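Local atomic coordinates of DisA protein (Sorangium cellulosum, PDB entry 6CCA), a protein that probably transfers two methyl groups to one alpha-carbon of a polyketide intermediate, building the gem-dimethyl unit on the disorazol assembly line. Residues 206-220 with 241-253. Residues are numbered along the deposited sequence; the frame is centred on the assembly and turned at random.
Sequences IKSLLVFLDARVPHL and SVLEALSSHARHL
L213 and V217 each set a carbon over a histidine ring, and these two CH-pi contacts mark the C-terminal end of the contact between 206-220 and 241-253, which has no hydrogen bond across it and is held by side chains meeting each other and the carbonyls of S241 and A245. L213 CB stands over one face of the H249 ring, 4.0 Å from its centroid and 23° off the normal. One turn on, V217 CG1, anti to the backbone N (chi1 157°), lies over the H252 ring alone, 3.9 Å from its centroid, while CG2, anti to the carbonyl carbon, bridges the two imidazoles, within 3.5 Å of H252 ND1 and at the edge of H249. L220 CD1 closes on H252 CB at 3.6 Å. At the H249 edge, D214 OD1 lies 4.1 Å from NE2, too long for a salt bridge, though the carboxylate might still bias the ring toward protonation; ND1 of H249 is buried without a partner.

Toward the other end the packing becomes mainly aliphatic, with I206 CD1 also against S241 O and OG. I206 CG2 presses tightly on A245 CB at 3.4 Å. The L209 and V242 side chains cross at about a right angle, CD1 meeting CG1, and L246 receives L210 CD2 on its CD1 (3.9 Å) and L213 CD1 at its CG.

The axes of the short segments 206-216 and 241-246 approach to 10.2 Å and cross at -29°, pointing broadly the same way, as expected of neighbours on one face of a methyltransferase-type alpha/beta sheet. L213 and L220 also rest on I226 of strand 226-231, whose backbone hydrogen-bonds to that of H252, while L209 and F212 reach V302 of strand 300-306; helix 34-41 packs against S208 and V211.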
ATOM      1  N   ILE A 206     -10.311   2.562 -10.968  1.00 15.23           N
ATOM      2  CA  ILE A 206     -11.641   2.422 -11.544  1.00 16.02           C
ATOM      3  C   ILE A 206     -11.569   2.781 -13.029  1.00 15.79           C
ATOM      4  O   ILE A 206     -12.080   2.070 -13.861  1.00 15.00           O
ATOM      5  CB  ILE A 206     -12.671   3.297 -10.828  1.00 16.30           C
ATOM      6  CG1 ILE A 206     -12.996   2.699  -9.452  1.00 16.80           C
ATOM      7  CG2 ILE A 206     -14.017   3.339 -11.600  1.00 19.34           C
ATOM      8  CD1 ILE A 206     -13.841   3.566  -8.532  1.00 18.26           C
ATOM      9  N   LYS A 207     -10.940   3.887 -13.337  1.00 15.56           N
ATOM     10  CA  LYS A 207     -10.793   4.302 -14.727  1.00 17.20           C
ATOM     11  C   LYS A 207     -10.096   3.227 -15.547  1.00 16.59           C
ATOM     12  O   LYS A 207     -10.473   2.953 -16.717  1.00 17.19           O
ATOM     13  CB  LYS A 207      -9.965   5.616 -14.775  1.00 18.61           C
ATOM     14  CG  LYS A 207      -9.758   6.213 -16.183  1.00 22.75           C
ATOM     15  CD  LYS A 207     -11.078   6.454 -16.806  1.00 26.83           C
ATOM     16  CE  LYS A 207     -11.044   7.452 -17.969  1.00 36.19           C
ATOM     17  NZ  LYS A 207     -12.314   7.224 -18.754  1.00 40.60           N
ATOM     18  N   SER A 208      -9.040   2.620 -15.001  1.00 16.24           N
ATOM     19  CA  SER A 208      -8.350   1.605 -15.714  1.00 15.47           C
ATOM     20  C   SER A 208      -9.270   0.469 -16.049  1.00 17.35           C
ATOM     21  O   SER A 208      -9.203  -0.088 -17.135  1.00 16.85           O
ATOM     22  CB  SER A 208      -7.139   1.102 -14.954  1.00 17.12           C
ATOM     23  OG  SER A 208      -6.174   2.113 -14.604  1.00 17.16           O
ATOM     24  N   LEU A 209     -10.102   0.057 -15.090  1.00 15.29           N
ATOM     25  CA  LEU A 209     -10.964  -1.066 -15.311  1.00 16.79           C
ATOM     26  C   LEU A 209     -12.026  -0.759 -16.366  1.00 18.23           C
ATOM     27  O   LEU A 209     -12.357  -1.616 -17.208  1.00 18.42           O
ATOM     28  CB  LEU A 209     -11.614  -1.530 -13.981  1.00 16.50           C
ATOM     29  CG  LEU A 209     -10.636  -1.961 -12.880  1.00 18.95           C
ATOM     30  CD1 LEU A 209     -11.468  -2.272 -11.619  1.00 20.77           C
ATOM     31  CD2 LEU A 209      -9.731  -3.131 -13.215  1.00 19.09           C
ATOM     32  N   LEU A 210     -12.591   0.439 -16.309  1.00 17.84           N
ATOM     33  CA  LEU A 210     -13.617   0.814 -17.237  1.00 19.79           C
ATOM     34  C   LEU A 210     -13.054   0.959 -18.638  1.00 20.05           C
ATOM     35  O   LEU A 210     -13.725   0.595 -19.625  1.00 21.89           O
ATOM     36  CB  LEU A 210     -14.269   2.091 -16.764  1.00 19.44           C
ATOM     37  CG  LEU A 210     -15.166   1.901 -15.531  1.00 21.85           C
ATOM     38  CD1 LEU A 210     -15.795   3.202 -15.130  1.00 23.23           C
ATOM     39  CD2 LEU A 210     -16.278   0.884 -15.718  1.00 25.92           C
ATOM     40  N   VAL A 211     -11.812   1.440 -18.752  1.00 20.63           N
ATOM     41  CA  VAL A 211     -11.177   1.515 -20.088  1.00 19.12           C
ATOM     42  C   VAL A 211     -10.960   0.119 -20.643  1.00 19.96           C
ATOM     43  O   VAL A 211     -11.206  -0.192 -21.843  1.00 19.57           O
ATOM     44  CB  VAL A 211      -9.897   2.353 -19.995  1.00 19.84           C
ATOM     45  CG1 VAL A 211      -8.928   2.085 -21.149  1.00 19.60           C
ATOM     46  CG2 VAL A 211     -10.322   3.805 -19.860  1.00 19.72           C
ATOM     47  N   PHE A 212     -10.592  -0.782 -19.772  1.00 19.67           N
ATOM     48  CA  PHE A 212     -10.436  -2.173 -20.197  1.00 19.41           C
ATOM     49  C   PHE A 212     -11.752  -2.732 -20.707  1.00 19.48           C
ATOM     50  O   PHE A 212     -11.810  -3.342 -21.807  1.00 19.44           O
ATOM     51  CB  PHE A 212      -9.896  -3.032 -19.053  1.00 18.68           C
ATOM     52  CG  PHE A 212      -9.606  -4.427 -19.463  1.00 18.42           C
ATOM     53  CD1 PHE A 212     -10.583  -5.374 -19.504  1.00 18.13           C
ATOM     54  CD2 PHE A 212      -8.330  -4.746 -19.932  1.00 18.88           C
ATOM     55  CE1 PHE A 212     -10.248  -6.665 -19.904  1.00 19.31           C
ATOM     56  CE2 PHE A 212      -7.999  -6.019 -20.325  1.00 20.99           C
ATOM     57  CZ  PHE A 212      -8.979  -6.978 -20.324  1.00 18.52           C
ATOM     58  N   LEU A 213     -12.794  -2.553 -19.938  1.00 19.39           N
ATOM     59  CA  LEU A 213     -14.088  -3.081 -20.299  1.00 21.88           C
ATOM     60  C   LEU A 213     -14.585  -2.467 -21.598  1.00 24.86           C
ATOM     61  O   LEU A 213     -15.114  -3.144 -22.418  1.00 25.89           O
ATOM     62  CB  LEU A 213     -15.106  -2.918 -19.177  1.00 23.04           C
ATOM     63  CG  LEU A 213     -14.849  -3.869 -18.015  1.00 24.28           C
ATOM     64  CD1 LEU A 213     -15.496  -3.433 -16.729  1.00 27.34           C
ATOM     65  CD2 LEU A 213     -15.317  -5.248 -18.344  1.00 27.52           C
ATOM     66  N   ASP A 214     -14.386  -1.183 -21.754  1.00 23.69           N
ATOM     67  CA  ASP A 214     -14.833  -0.510 -22.959  1.00 30.10           C
ATOM     68  C   ASP A 214     -14.151  -1.060 -24.179  1.00 28.53           C
ATOM     69  O   ASP A 214     -14.734  -1.152 -25.190  1.00 32.23           O
ATOM     70  CB  ASP A 214     -14.557   0.966 -22.902  1.00 31.56           C
ATOM     71  CG  ASP A 214     -15.538   1.702 -22.071  1.00 35.45           C
ATOM     72  OD1 ASP A 214     -16.625   1.197 -21.759  1.00 37.49           O
ATOM     73  OD2 ASP A 214     -15.180   2.814 -21.722  1.00 44.73           O
ATOM     74  N   ALA A 215     -12.895  -1.398 -24.068  1.00 24.48           N
ATOM     75  CA  ALA A 215     -12.175  -2.017 -25.157  1.00 26.74           C
ATOM     76  C   ALA A 215     -12.593  -3.440 -25.502  1.00 30.49           C
ATOM     77  O   ALA A 215     -12.619  -3.790 -26.632  1.00 28.49           O
ATOM     78  CB  ALA A 215     -10.697  -1.986 -24.884  1.00 28.45           C
ATOM     79  N   ARG A 216     -12.902  -4.248 -24.517  1.00 24.09           N
ATOM     80  CA  ARG A 216     -13.154  -5.652 -24.740  1.00 26.34           C
ATOM     81  C   ARG A 216     -14.608  -5.981 -24.973  1.00 27.90           C
ATOM     82  O   ARG A 216     -14.916  -6.896 -25.721  1.00 30.35           O
ATOM     83  CB  ARG A 216     -12.765  -6.469 -23.511  1.00 30.53           C
ATOM     84  CG  ARG A 216     -11.287  -6.468 -23.182  1.00 32.05           C
ATOM     85  CD  ARG A 216     -10.386  -7.253 -24.117  1.00 38.91           C
ATOM     86  NE  ARG A 216     -10.991  -8.391 -24.791  1.00 42.17           N
ATOM     87  CZ  ARG A 216     -11.233  -9.587 -24.273  1.00 45.36           C
ATOM     88  NH1 ARG A 216     -10.951  -9.880 -22.990  1.00 52.34           N
ATOM     89  NH2 ARG A 216     -11.788 -10.495 -25.063  1.00 42.89           N
ATOM     90  N   VAL A 217     -15.500  -5.308 -24.270  1.00 27.06           N
ATOM     91  CA  VAL A 217     -16.926  -5.706 -24.283  1.00 32.69           C
ATOM     92  C   VAL A 217     -17.456  -5.808 -25.709  1.00 36.24           C
ATOM     93  O   VAL A 217     -18.116  -6.806 -26.039  1.00 33.52           O
ATOM     94  CB  VAL A 217     -17.812  -4.771 -23.441  1.00 36.59           C
ATOM     95  CG1 VAL A 217     -19.273  -4.801 -23.859  1.00 38.98           C
ATOM     96  CG2 VAL A 217     -17.693  -5.181 -21.976  1.00 37.25           C
ATOM     97  N   PRO A 218     -17.109  -4.840 -26.562  1.00 38.86           N
ATOM     98  CA  PRO A 218     -17.633  -4.903 -27.931  1.00 44.97           C
ATOM     99  C   PRO A 218     -17.291  -6.168 -28.674  1.00 47.01           C
ATOM    100  O   PRO A 218     -18.032  -6.530 -29.577  1.00 45.80           O
ATOM    101  CB  PRO A 218     -16.951  -3.713 -28.613  1.00 44.65           C
ATOM    102  CG  PRO A 218     -16.921  -2.708 -27.518  1.00 44.56           C
ATOM    103  CD  PRO A 218     -16.462  -3.537 -26.323  1.00 43.64           C
ATOM    104  N   HIS A 219     -16.181  -6.817 -28.319  1.00 43.69           N
ATOM    105  CA  HIS A 219     -15.743  -8.005 -28.996  1.00 40.99           C
ATOM    106  C   HIS A 219     -16.090  -9.311 -28.319  1.00 41.81           C
ATOM    107  O   HIS A 219     -15.680 -10.363 -28.792  1.00 45.33           O
ATOM    108  CB  HIS A 219     -14.274  -7.899 -29.257  1.00 43.79           C
ATOM    109  CG  HIS A 219     -13.933  -6.675 -30.024  1.00 54.61           C
ATOM    110  ND1 HIS A 219     -13.358  -5.564 -29.439  1.00 60.89           N
ATOM    111  CD2 HIS A 219     -14.166  -6.345 -31.315  1.00 59.47           C
ATOM    112  CE1 HIS A 219     -13.213  -4.613 -30.347  1.00 62.20           C
ATOM    113  NE2 HIS A 219     -13.687  -5.065 -31.495  1.00 62.51           N
ATOM    114  N   LEU A 220     -16.885  -9.283 -27.258  1.00 37.74           N
ATOM    115  CA  LEU A 220     -17.249 -10.518 -26.597  1.00 40.28           C
ATOM    116  C   LEU A 220     -18.239 -11.333 -27.426  1.00 44.04           C
ATOM    117  O   LEU A 220     -19.140 -10.766 -28.014  1.00 44.06           O
ATOM    118  CB  LEU A 220     -17.902 -10.212 -25.259  1.00 37.56           C
ATOM    119  CG  LEU A 220     -16.917  -9.598 -24.219  1.00 35.48           C
ATOM    120  CD1 LEU A 220     -17.732  -9.146 -23.037  1.00 32.59           C
ATOM    121  CD2 LEU A 220     -15.827 -10.601 -23.781  1.00 33.12           C
ATOM    122  N   SER A 241     -16.711   1.122  -4.111  1.00 19.19           N
ATOM    123  CA  SER A 241     -16.811   2.030  -5.189  1.00 20.80           C
ATOM    124  C   SER A 241     -16.408   1.388  -6.514  1.00 19.13           C
ATOM    125  O   SER A 241     -16.920   1.779  -7.551  1.00 18.60           O
ATOM    126  CB  SER A 241     -16.072   3.328  -4.843  1.00 22.88           C
ATOM    127  OG  SER A 241     -14.684   3.076  -4.910  1.00 30.97           O
ATOM    128  N   VAL A 242     -15.504   0.412  -6.504  1.00 16.99           N
ATOM    129  CA  VAL A 242     -15.236  -0.330  -7.693  1.00 17.32           C
ATOM    130  C   VAL A 242     -16.487  -1.070  -8.215  1.00 17.09           C
ATOM    131  O   VAL A 242     -16.866  -0.991  -9.410  1.00 18.51           O
ATOM    132  CB  VAL A 242     -14.077  -1.316  -7.485  1.00 17.46           C
ATOM    133  CG1 VAL A 242     -13.926  -2.227  -8.690  1.00 17.84           C
ATOM    134  CG2 VAL A 242     -12.747  -0.568  -7.206  1.00 17.07           C
ATOM    135  N   LEU A 243     -17.123  -1.799  -7.314  1.00 16.84           N
ATOM    136  CA  LEU A 243     -18.274  -2.590  -7.703  1.00 18.51           C
ATOM    137  C   LEU A 243     -19.401  -1.647  -8.201  1.00 18.69           C
ATOM    138  O   LEU A 243     -20.110  -1.948  -9.138  1.00 21.59           O
ATOM    139  CB  LEU A 243     -18.724  -3.415  -6.510  1.00 17.56           C
ATOM    140  CG  LEU A 243     -17.753  -4.478  -6.024  1.00 16.61           C
ATOM    141  CD1 LEU A 243     -18.385  -5.236  -4.847  1.00 18.53           C
ATOM    142  CD2 LEU A 243     -17.332  -5.459  -7.082  1.00 19.07           C
ATOM    143  N   GLU A 244     -19.609  -0.523  -7.541  1.00 18.93           N
ATOM    144  CA  GLU A 244     -20.645   0.386  -8.008  1.00 22.54           C
ATOM    145  C   GLU A 244     -20.320   0.892  -9.422  1.00 22.75           C
ATOM    146  O   GLU A 244     -21.203   0.935 -10.302  1.00 20.34           O
ATOM    147  CB  GLU A 244     -20.841   1.546  -7.043  1.00 26.24           C
ATOM    148  CG  GLU A 244     -22.006   2.460  -7.436  1.00 29.93           C
ATOM    149  CD  GLU A 244     -23.381   1.734  -7.472  1.00 36.37           C
ATOM    150  OE1 GLU A 244     -23.599   0.630  -6.875  1.00 37.21           O
ATOM    151  OE2 GLU A 244     -24.284   2.236  -8.152  1.00 39.08           O
ATOM    152  N   ALA A 245     -19.060   1.256  -9.662  1.00 20.39           N
ATOM    153  CA  ALA A 245     -18.684   1.762 -11.021  1.00 19.94           C
ATOM    154  C   ALA A 245     -18.824   0.680 -12.064  1.00 21.40           C
ATOM    155  O   ALA A 245     -19.128   0.928 -13.245  1.00 22.80           O
ATOM    156  CB  ALA A 245     -17.253   2.302 -11.035  1.00 21.24           C
ATOM    157  N   LEU A 246     -18.590  -0.562 -11.673  1.00 22.02           N
ATOM    158  CA  LEU A 246     -18.632  -1.637 -12.645  1.00 21.79           C
ATOM    159  C   LEU A 246     -20.024  -2.193 -12.892  1.00 23.35           C
ATOM    160  O   LEU A 246     -20.180  -2.999 -13.795  1.00 23.24           O
ATOM    161  CB  LEU A 246     -17.685  -2.748 -12.238  1.00 22.40           C
ATOM    162  CG  LEU A 246     -16.247  -2.671 -12.756  1.00 27.92           C
ATOM    163  CD1 LEU A 246     -15.611  -1.323 -12.622  1.00 34.54           C
ATOM    164  CD2 LEU A 246     -15.424  -3.709 -12.010  1.00 31.52           C
ATOM    165  N   SER A 247     -20.989  -1.832 -12.050  1.00 23.95           N
ATOM    166  CA  SER A 247     -22.209  -2.644 -11.927  1.00 26.43           C
ATOM    167  C   SER A 247     -23.042  -2.570 -13.213  1.00 28.10           C
ATOM    168  O   SER A 247     -23.758  -3.500 -13.494  1.00 25.90           O
ATOM    169  CB  SER A 247     -23.061  -2.252 -10.716  1.00 27.18           C
ATOM    170  OG  SER A 247     -23.385  -0.887 -10.800  1.00 25.93           O
ATOM    171  N   SER A 248     -22.912  -1.486 -13.979  1.00 27.98           N
ATOM    172  CA  SER A 248     -23.560  -1.382 -15.297  1.00 33.48           C
ATOM    173  C   SER A 248     -23.041  -2.373 -16.321  1.00 33.44           C
ATOM    174  O   SER A 248     -23.722  -2.557 -17.332  1.00 34.44           O
ATOM    175  CB  SER A 248     -23.415   0.027 -15.884  1.00 33.12           C
ATOM    176  OG  SER A 248     -22.073   0.264 -16.314  1.00 37.71           O
ATOM    177  N   HIS A 249     -21.864  -2.991 -16.111  1.00 26.88           N
ATOM    178  CA  HIS A 249     -21.388  -4.065 -16.960  1.00 28.23           C
ATOM    179  C   HIS A 249     -21.725  -5.420 -16.466  1.00 24.73           C
ATOM    180  O   HIS A 249     -21.177  -6.414 -16.961  1.00 26.37           O
ATOM    181  CB  HIS A 249     -19.851  -4.056 -17.089  1.00 32.73           C
ATOM    182  CG  HIS A 249     -19.344  -2.941 -17.928  1.00 36.45           C
ATOM    183  ND1 HIS A 249     -19.169  -1.670 -17.432  1.00 41.90           N
ATOM    184  CD2 HIS A 249     -19.040  -2.882 -19.243  1.00 38.05           C
ATOM    185  CE1 HIS A 249     -18.735  -0.883 -18.397  1.00 40.39           C
ATOM    186  NE2 HIS A 249     -18.631  -1.598 -19.502  1.00 41.80           N
ATOM    187  N   ALA A 250     -22.585  -5.472 -15.461  1.00 23.11           N
ATOM    188  CA  ALA A 250     -22.840  -6.716 -14.775  1.00 23.06           C
ATOM    189  C   ALA A 250     -23.072  -7.879 -15.725  1.00 27.03           C
ATOM    190  O   ALA A 250     -22.601  -8.968 -15.456  1.00 26.73           O
ATOM    191  CB  ALA A 250     -23.974  -6.572 -13.799  1.00 24.69           C
ATOM    192  N   ARG A 251     -23.737  -7.675 -16.854  1.00 28.84           N
ATOM    193  CA  ARG A 251     -24.103  -8.839 -17.685  1.00 38.68           C
ATOM    194  C   ARG A 251     -22.933  -9.515 -18.385  1.00 36.13           C
ATOM    195  O   ARG A 251     -23.000 -10.721 -18.704  1.00 34.21           O
ATOM    196  CB  ARG A 251     -25.252  -8.486 -18.642  1.00 45.99           C
ATOM    197  CG  ARG A 251     -24.903  -8.107 -20.072  1.00 58.28           C
ATOM    198  CD  ARG A 251     -26.167  -7.576 -20.766  1.00 66.95           C
ATOM    199  NE  ARG A 251     -25.839  -6.663 -21.863  1.00 81.23           N
ATOM    200  CZ  ARG A 251     -25.347  -5.426 -21.719  1.00 78.63           C
ATOM    201  NH1 ARG A 251     -25.103  -4.915 -20.517  1.00 74.72           N
ATOM    202  NH2 ARG A 251     -25.081  -4.693 -22.796  1.00 82.70           N
ATOM    203  N   HIS A 252     -21.840  -8.794 -18.597  1.00 33.33           N
ATOM    204  CA  HIS A 252     -20.637  -9.481 -19.102  1.00 37.19           C
ATOM    205  C   HIS A 252     -19.440  -9.475 -18.151  1.00 27.88           C
ATOM    206  O   HIS A 252     -18.314  -9.560 -18.576  1.00 29.49           O
ATOM    207  CB  HIS A 252     -20.245  -8.982 -20.476  1.00 42.18           C
ATOM    208  CG  HIS A 252     -20.842  -7.672 -20.816  1.00 49.13           C
ATOM    209  ND1 HIS A 252     -20.428  -6.502 -20.224  1.00 54.99           N
ATOM    210  CD2 HIS A 252     -21.823  -7.339 -21.688  1.00 53.42           C
ATOM    211  CE1 HIS A 252     -21.147  -5.500 -20.699  1.00 55.33           C
ATOM    212  NE2 HIS A 252     -21.993  -5.980 -21.595  1.00 54.75           N
ATOM    213  N   LEU A 253     -19.704  -9.444 -16.871  1.00 26.43           N
ATOM    214  CA  LEU A 253     -18.646  -9.377 -15.893  1.00 26.12           C
ATOM    215  C   LEU A 253     -18.777 -10.456 -14.825  1.00 24.39           C
ATOM    216  O   LEU A 253     -19.889 -10.751 -14.343  1.00 22.92           O
ATOM    217  CB  LEU A 253     -18.674  -7.956 -15.314  1.00 29.57           C
ATOM    218  CG  LEU A 253     -17.765  -7.650 -14.148  1.00 32.48           C
ATOM    219  CD1 LEU A 253     -16.340  -7.665 -14.648  1.00 33.77           C
ATOM    220  CD2 LEU A 253     -18.144  -6.290 -13.618  1.00 31.59           C
TER